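Local coordinates for hypothetical Membrane Spanning Protein (Bacillus cereus, PDB 2FB5) that probably condenses two ATP molecules into cyclic di-AMP as a diadenylate cyclase and is probably needed for efficient spore formation, at residues N150-P162 with T166-S178. Sequence-based numbering, arbitrary orientation.
Sequences NILPLTKSTEVDP and TRHRAAIGLSEKS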
ATOM      1  N   ASN A 150      10.763   6.242  32.656  1.00 22.44           N
ATOM      2  CA  ASN A 150      10.159   7.459  32.092  1.00 22.82           C
ATOM      3  C   ASN A 150       8.789   7.732  32.719  1.00 23.00           C
ATOM      4  O   ASN A 150       8.107   6.800  33.156  1.00 22.57           O
ATOM      5  CB  ASN A 150      10.025   7.350  30.558  1.00 22.54           C
ATOM      6  CG  ASN A 150      11.366   7.155  29.848  1.00 23.33           C
ATOM      7  OD1 ASN A 150      11.489   6.328  28.935  1.00 27.92           O
ATOM      8  ND2 ASN A 150      12.374   7.894  30.266  1.00 21.68           N
ATOM      9  N   ILE A 151       8.392   9.002  32.738  1.00 23.27           N
ATOM     10  CA  ILE A 151       7.058   9.407  33.199  1.00 24.26           C
ATOM     11  C   ILE A 151       6.166   9.789  32.016  1.00 24.06           C
ATOM     12  O   ILE A 151       6.531  10.646  31.209  1.00 24.64           O
ATOM     13  CB  ILE A 151       7.145  10.599  34.177  1.00 24.57           C
ATOM     14  CG1 ILE A 151       7.968  10.200  35.408  1.00 26.41           C
ATOM     15  CG2 ILE A 151       5.728  11.076  34.599  1.00 25.30           C
ATOM     16  CD1 ILE A 151       8.479  11.385  36.211  1.00 31.60           C
ATOM     17  N   LEU A 152       5.004   9.145  31.927  1.00 23.45           N
ATOM     18  CA  LEU A 152       4.025   9.384  30.865  1.00 23.82           C
ATOM     19  C   LEU A 152       2.818  10.142  31.417  1.00 24.03           C
ATOM     20  O   LEU A 152       2.564  10.063  32.618  1.00 23.39           O
ATOM     21  CB  LEU A 152       3.513   8.051  30.347  1.00 23.62           C
ATOM     22  CG  LEU A 152       4.279   7.312  29.251  1.00 24.97           C
ATOM     23  CD1 LEU A 152       5.787   7.428  29.409  1.00 21.94           C
ATOM     24  CD2 LEU A 152       3.823   5.858  29.216  1.00 22.68           C
ATOM     25  N   PRO A 153       2.050  10.832  30.542  1.00 24.67           N
ATOM     26  CA  PRO A 153       0.806  11.483  31.018  1.00 26.00           C
ATOM     27  C   PRO A 153      -0.248  10.419  31.360  1.00 26.95           C
ATOM     28  O   PRO A 153      -0.319   9.386  30.689  1.00 26.91           O
ATOM     29  CB  PRO A 153       0.368  12.328  29.814  1.00 25.71           C
ATOM     30  CG  PRO A 153       0.933  11.597  28.634  1.00 25.21           C
ATOM     31  CD  PRO A 153       2.255  11.039  29.093  1.00 24.48           C
ATOM     32  N   LEU A 154      -1.013  10.638  32.423  1.00 28.22           N
ATOM     33  CA  LEU A 154      -2.030   9.673  32.824  1.00 30.28           C
ATOM     34  C   LEU A 154      -3.357  10.088  32.226  1.00 31.69           C
ATOM     35  O   LEU A 154      -3.682  11.278  32.235  1.00 31.23           O
ATOM     36  CB  LEU A 154      -2.159   9.622  34.352  1.00 30.41           C
ATOM     37  CG  LEU A 154      -0.921   9.323  35.190  1.00 31.46           C
ATOM     38  CD1 LEU A 154      -1.264   9.448  36.671  1.00 32.58           C
ATOM     39  CD2 LEU A 154      -0.365   7.938  34.867  1.00 31.48           C
ATOM     40  N   THR A 155      -4.130   9.130  31.715  1.00 33.32           N
ATOM     41  CA  THR A 155      -5.468   9.468  31.227  1.00 36.08           C
ATOM     42  C   THR A 155      -6.332  10.066  32.342  1.00 38.45           C
ATOM     43  O   THR A 155      -6.243   9.643  33.495  1.00 38.76           O
ATOM     44  CB  THR A 155      -6.203   8.278  30.578  1.00 35.39           C
ATOM     45  OG1 THR A 155      -7.426   8.746  29.997  1.00 33.96           O
ATOM     46  CG2 THR A 155      -6.505   7.164  31.589  1.00 35.32           C
ATOM     47  N   LYS A 156      -7.144  11.054  31.982  1.00 41.94           N
ATOM     48  CA  LYS A 156      -8.152  11.631  32.881  1.00 45.23           C
ATOM     49  C   LYS A 156      -9.501  10.969  32.634  1.00 47.18           C
ATOM     50  O   LYS A 156     -10.437  11.145  33.419  1.00 47.51           O
ATOM     51  CB  LYS A 156      -8.324  13.134  32.633  1.00 45.38           C
ATOM     52  CG  LYS A 156      -7.088  13.889  32.157  1.00 47.78           C
ATOM     53  CD  LYS A 156      -6.182  14.307  33.314  1.00 50.89           C
ATOM     54  CE  LYS A 156      -4.928  15.025  32.795  1.00 51.65           C
ATOM     55  NZ  LYS A 156      -4.136  15.640  33.901  1.00 51.51           N
ATOM     56  N   SER A 157      -9.599  10.218  31.534  1.00 49.31           N
ATOM     57  CA  SER A 157     -10.868   9.651  31.083  1.00 51.54           C
ATOM     58  C   SER A 157     -11.692   9.070  32.221  1.00 53.25           C
ATOM     59  O   SER A 157     -11.206   8.239  32.989  1.00 53.44           O
ATOM     60  CB  SER A 157     -10.640   8.581  30.020  1.00 51.54           C
ATOM     61  OG  SER A 157     -11.845   7.889  29.742  1.00 51.98           O
ATOM     62  N   THR A 158     -12.936   9.531  32.323  1.00 55.39           N
ATOM     63  CA  THR A 158     -13.887   9.016  33.312  1.00 57.42           C
ATOM     64  C   THR A 158     -14.500   7.698  32.827  1.00 58.69           C
ATOM     65  O   THR A 158     -15.011   6.904  33.626  1.00 59.08           O
ATOM     66  CB  THR A 158     -15.009  10.042  33.612  1.00 57.39           C
ATOM     67  OG1 THR A 158     -15.800  10.250  32.435  1.00 57.86           O
ATOM     68  CG2 THR A 158     -14.418  11.380  34.060  1.00 57.40           C
ATOM     69  N   GLU A 159     -14.424   7.474  31.514  1.00 60.16           N
ATOM     70  CA  GLU A 159     -15.006   6.298  30.857  1.00 61.58           C
ATOM     71  C   GLU A 159     -14.103   5.060  30.885  1.00 62.05           C
ATOM     72  O   GLU A 159     -14.351   4.093  30.156  1.00 62.32           O
ATOM     73  CB  GLU A 159     -15.375   6.636  29.404  1.00 61.86           C
ATOM     74  CG  GLU A 159     -16.554   7.604  29.248  1.00 63.91           C
ATOM     75  CD  GLU A 159     -17.887   7.000  29.693  1.00 66.42           C
ATOM     76  OE1 GLU A 159     -18.235   5.890  29.226  1.00 67.31           O
ATOM     77  OE2 GLU A 159     -18.589   7.645  30.506  1.00 67.15           O
ATOM     78  N   VAL A 160     -13.063   5.085  31.721  1.00 62.56           N
ATOM     79  CA  VAL A 160     -12.131   3.951  31.830  1.00 62.90           C
ATOM     80  C   VAL A 160     -12.665   2.846  32.738  1.00 62.76           C
ATOM     81  O   VAL A 160     -13.772   2.943  33.275  1.00 63.16           O
ATOM     82  CB  VAL A 160     -10.725   4.379  32.364  1.00 63.09           C
ATOM     83  CG1 VAL A 160      -9.950   5.171  31.312  1.00 63.04           C
ATOM     84  CG2 VAL A 160     -10.850   5.155  33.690  1.00 63.60           C
ATOM     85  N   ASP A 161     -11.869   1.789  32.886  1.00 62.42           N
ATOM     86  CA  ASP A 161     -12.067   0.804  33.942  1.00 61.92           C
ATOM     87  C   ASP A 161     -11.495   1.415  35.230  1.00 61.31           C
ATOM     88  O   ASP A 161     -10.315   1.780  35.269  1.00 61.58           O
ATOM     89  CB  ASP A 161     -11.363  -0.509  33.563  1.00 62.01           C
ATOM     90  CG  ASP A 161     -11.455  -1.577  34.644  1.00 62.54           C
ATOM     91  OD1 ASP A 161     -10.659  -2.537  34.573  1.00 62.48           O
ATOM     92  OD2 ASP A 161     -12.306  -1.474  35.556  1.00 63.50           O
ATOM     93  N   PRO A 162     -12.337   1.569  36.274  1.00 60.47           N
ATOM     94  CA  PRO A 162     -11.899   2.183  37.542  1.00 59.56           C
ATOM     95  C   PRO A 162     -10.907   1.332  38.351  1.00 58.51           C
ATOM     96  O   PRO A 162     -10.249   1.849  39.260  1.00 58.58           O
ATOM     97  CB  PRO A 162     -13.211   2.358  38.320  1.00 59.70           C
ATOM     98  CG  PRO A 162     -14.310   2.198  37.293  1.00 60.03           C
ATOM     99  CD  PRO A 162     -13.766   1.210  36.317  1.00 60.50           C
ATOM    100  N   THR A 166      -1.912   2.847  37.807  1.00 37.92           N
ATOM    101  CA  THR A 166      -1.205   3.946  37.152  1.00 36.23           C
ATOM    102  C   THR A 166      -0.445   3.514  35.887  1.00 34.27           C
ATOM    103  O   THR A 166      -0.326   4.304  34.952  1.00 33.74           O
ATOM    104  CB  THR A 166      -0.258   4.687  38.127  1.00 36.47           C
ATOM    105  OG1 THR A 166       0.601   3.734  38.751  1.00 38.03           O
ATOM    106  CG2 THR A 166      -1.048   5.409  39.213  1.00 37.26           C
ATOM    107  N   ARG A 167       0.054   2.275  35.855  1.00 32.33           N
ATOM    108  CA  ARG A 167       0.693   1.734  34.653  1.00 30.77           C
ATOM    109  C   ARG A 167      -0.260   1.759  33.468  1.00 29.77           C
ATOM    110  O   ARG A 167       0.086   2.227  32.380  1.00 29.44           O
ATOM    111  CB  ARG A 167       1.138   0.284  34.864  1.00 31.00           C
ATOM    112  CG  ARG A 167       2.608   0.101  35.004  1.00 30.97           C
ATOM    113  CD  ARG A 167       2.959  -1.369  35.154  1.00 31.03           C
ATOM    114  NE  ARG A 167       4.111  -1.487  36.037  1.00 32.28           N
ATOM    115  CZ  ARG A 167       4.024  -1.742  37.336  1.00 32.80           C
ATOM    116  NH1 ARG A 167       2.839  -1.933  37.899  1.00 34.06           N
ATOM    117  NH2 ARG A 167       5.119  -1.817  38.069  1.00 33.73           N
ATOM    118  N   HIS A 168      -1.463   1.239  33.684  1.00 28.50           N
ATOM    119  CA  HIS A 168      -2.455   1.161  32.626  1.00 27.58           C
ATOM    120  C   HIS A 168      -2.940   2.549  32.230  1.00 27.07           C
ATOM    121  O   HIS A 168      -3.123   2.833  31.050  1.00 26.72           O
ATOM    122  CB  HIS A 168      -3.618   0.267  33.049  1.00 27.85           C
ATOM    123  CG  HIS A 168      -3.221  -1.158  33.264  1.00 28.41           C
ATOM    124  ND1 HIS A 168      -3.341  -2.120  32.284  1.00 30.54           N
ATOM    125  CD2 HIS A 168      -2.679  -1.780  34.338  1.00 28.24           C
ATOM    126  CE1 HIS A 168      -2.906  -3.278  32.749  1.00 28.76           C
ATOM    127  NE2 HIS A 168      -2.495  -3.097  33.993  1.00 30.00           N
ATOM    128  N   ARG A 169      -3.140   3.414  33.217  1.00 26.34           N
ATOM    129  CA  ARG A 169      -3.567   4.787  32.932  1.00 26.37           C
ATOM    130  C   ARG A 169      -2.517   5.599  32.174  1.00 25.58           C
ATOM    131  O   ARG A 169      -2.867   6.498  31.415  1.00 25.60           O
ATOM    132  CB  ARG A 169      -3.942   5.512  34.224  1.00 26.82           C
ATOM    133  CG  ARG A 169      -5.160   4.948  34.935  1.00 29.37           C
ATOM    134  CD  ARG A 169      -5.391   5.709  36.251  1.00 35.04           C
ATOM    135  NE  ARG A 169      -5.641   7.137  36.001  1.00 40.60           N
ATOM    136  CZ  ARG A 169      -5.363   8.125  36.856  1.00 42.97           C
ATOM    137  NH1 ARG A 169      -4.818   7.864  38.044  1.00 44.39           N
ATOM    138  NH2 ARG A 169      -5.625   9.383  36.519  1.00 43.63           N
ATOM    139  N   ALA A 170      -1.236   5.295  32.391  1.00 25.04           N
ATOM    140  CA  ALA A 170      -0.140   5.983  31.694  1.00 24.83           C
ATOM    141  C   ALA A 170      -0.070   5.543  30.232  1.00 24.88           C
ATOM    142  O   ALA A 170       0.187   6.355  29.336  1.00 24.53           O
ATOM    143  CB  ALA A 170       1.189   5.714  32.391  1.00 24.52           C
ATOM    144  N   ALA A 171      -0.287   4.248  30.009  1.00 24.33           N
ATOM    145  CA  ALA A 171      -0.347   3.691  28.676  1.00 24.62           C
ATOM    146  C   ALA A 171      -1.487   4.327  27.888  1.00 24.93           C
ATOM    147  O   ALA A 171      -1.291   4.814  26.773  1.00 24.21           O
ATOM    148  CB  ALA A 171      -0.528   2.183  28.746  1.00 24.83           C
ATOM    149  N   ILE A 172      -2.680   4.313  28.478  1.00 24.98           N
ATOM    150  CA  ILE A 172      -3.844   4.905  27.839  1.00 25.42           C
ATOM    151  C   ILE A 172      -3.566   6.378  27.596  1.00 24.81           C
ATOM    152  O   ILE A 172      -3.812   6.882  26.499  1.00 25.66           O
ATOM    153  CB  ILE A 172      -5.139   4.699  28.671  1.00 25.03           C
ATOM    154  CG1 ILE A 172      -5.448   3.199  28.779  1.00 25.37           C
ATOM    155  CG2 ILE A 172      -6.318   5.421  28.027  1.00 25.28           C
ATOM    156  CD1 ILE A 172      -6.550   2.865  29.785  1.00 26.24           C
ATOM    157  N   GLY A 173      -3.006   7.042  28.604  1.00 24.57           N
ATOM    158  CA  GLY A 173      -2.759   8.487  28.561  1.00 23.72           C
ATOM    159  C   GLY A 173      -1.828   8.900  27.436  1.00 23.37           C
ATOM    160  O   GLY A 173      -2.094   9.870  26.730  1.00 22.57           O
ATOM    161  N   LEU A 174      -0.734   8.154  27.251  1.00 22.56           N
ATOM    162  CA  LEU A 174       0.183   8.452  26.159  1.00 21.92           C
ATOM    163  C   LEU A 174      -0.457   8.140  24.800  1.00 22.27           C
ATOM    164  O   LEU A 174      -0.258   8.878  23.819  1.00 22.04           O
ATOM    165  CB  LEU A 174       1.525   7.692  26.310  1.00 21.40           C
ATOM    166  CG  LEU A 174       2.547   8.102  25.240  1.00 20.99           C
ATOM    167  CD1 LEU A 174       2.903   9.609  25.327  1.00 21.32           C
ATOM    168  CD2 LEU A 174       3.814   7.218  25.249  1.00 21.29           C
ATOM    169  N   SER A 175      -1.236   7.063  24.746  1.00 22.47           N
ATOM    170  CA  SER A 175      -1.873   6.652  23.498  1.00 22.93           C
ATOM    171  C   SER A 175      -2.934   7.641  22.993  1.00 23.25           C
ATOM    172  O   SER A 175      -3.293   7.601  21.804  1.00 23.16           O
ATOM    173  CB  SER A 175      -2.470   5.246  23.625  1.00 23.12           C
ATOM    174  OG  SER A 175      -3.708   5.271  24.314  1.00 23.60           O
ATOM    175  N   GLU A 176      -3.426   8.500  23.892  1.00 23.47           N
ATOM    176  CA  GLU A 176      -4.399   9.569  23.559  1.00 24.56           C
ATOM    177  C   GLU A 176      -3.736  10.775  22.894  1.00 24.51           C
ATOM    178  O   GLU A 176      -4.395  11.553  22.209  1.00 25.03           O
ATOM    179  CB  GLU A 176      -5.145  10.059  24.820  1.00 23.96           C
ATOM    180  CG  GLU A 176      -6.121   9.054  25.460  1.00 25.43           C
ATOM    181  CD  GLU A 176      -6.602   9.445  26.885  1.00 26.72           C
ATOM    182  OE1 GLU A 176      -6.082  10.409  27.486  1.00 30.99           O
ATOM    183  OE2 GLU A 176      -7.505   8.768  27.416  1.00 29.88           O
ATOM    184  N   LYS A 177      -2.439  10.949  23.117  1.00 24.19           N
ATOM    185  CA  LYS A 177      -1.734  12.147  22.662  1.00 24.37           C
ATOM    186  C   LYS A 177      -0.789  11.875  21.502  1.00 24.42           C
ATOM    187  O   LYS A 177      -0.165  12.794  20.975  1.00 24.62           O
ATOM    188  CB  LYS A 177      -0.941  12.742  23.824  1.00 24.58           C
ATOM    189  CG  LYS A 177      -1.785  13.125  25.024  1.00 25.76           C
ATOM    190  CD  LYS A 177      -2.718  14.273  24.673  1.00 27.88           C
ATOM    191  CE  LYS A 177      -3.587  14.633  25.864  1.00 31.01           C
ATOM    192  NZ  LYS A 177      -4.388  15.863  25.592  1.00 31.79           N
ATOM    193  N   SER A 178      -0.679  10.604  21.127  1.00 24.38           N
ATOM    194  CA  SER A 178       0.239  10.166  20.079  1.00 24.65           C
ATOM    195  C   SER A 178      -0.218   8.856  19.460  1.00 24.40           C
ATOM    196  O   SER A 178      -1.138   8.206  19.955  1.00 24.58           O
ATOM    197  CB  SER A 178       1.634   9.971  20.669  1.00 24.69           C
ATOM    198  OG  SER A 178       1.662   8.803  21.468  1.00 25.24           O
TER
HETATM  199  O   HOH W   1      -8.579   7.836  34.745  1.00 57.57           O
HETATM  200  O   HOH W   2      -7.232  11.978  29.167  1.00 49.07           O
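Thr155 meets Arg169 and Glu176 through three hydrogen bonds. Its backbone N gives a nearly straight hydrogen bond to Arg169 O (2.9 Å, 170° at the hydrogen). That carbonyl also accepts the helical bond from Gly173 N, and the two donors reach it from opposite faces. The Arg169 chain bends at chi3 (61°) and brings NH2 back to Thr155 O (3.1 Å), which lies at the guanidinium edge, close to its plane. Leu154 CD1 lies over one guanidinium face, offset toward the rim, and Leu154 CD2 reaches Ala170 CB (3.7 Å). A water joins Thr155 O to Ser157 O and, weakly, to Arg169 NE.

Thr155 OG1 stands opposite its own backbone N (chi1 -173°). It donates to the syn side of Glu176 OE2 (2.6 Å) and accepts from Ser157 N (3.0 Å). The second bond makes an ST turn and helps fix the hydroxyl for Glu176. Another water links Glu176 OE1 to Lys156 N. CB of Thr155 rests on Ile172 CG2.

At Gly173 the loop comes right down on the helix. Gly173 CA makes a CH···O contact with Pro153 O (3.4 Å), and the same oxygen takes another from Ala170 CA. Further in, Leu152 CG packs against Leu174 CD2 (4.0 Å), and Leu152 CB meets Ala170 CB. Leu152 also touches Leu95 and Val97 of strand 94-98, and Ala171 and Ser175 touch strand 181-185. The contact thus fastens the connection from strand 144-150 onto the helix packed against the central sheet of the DisA-type nucleotide-binding fold.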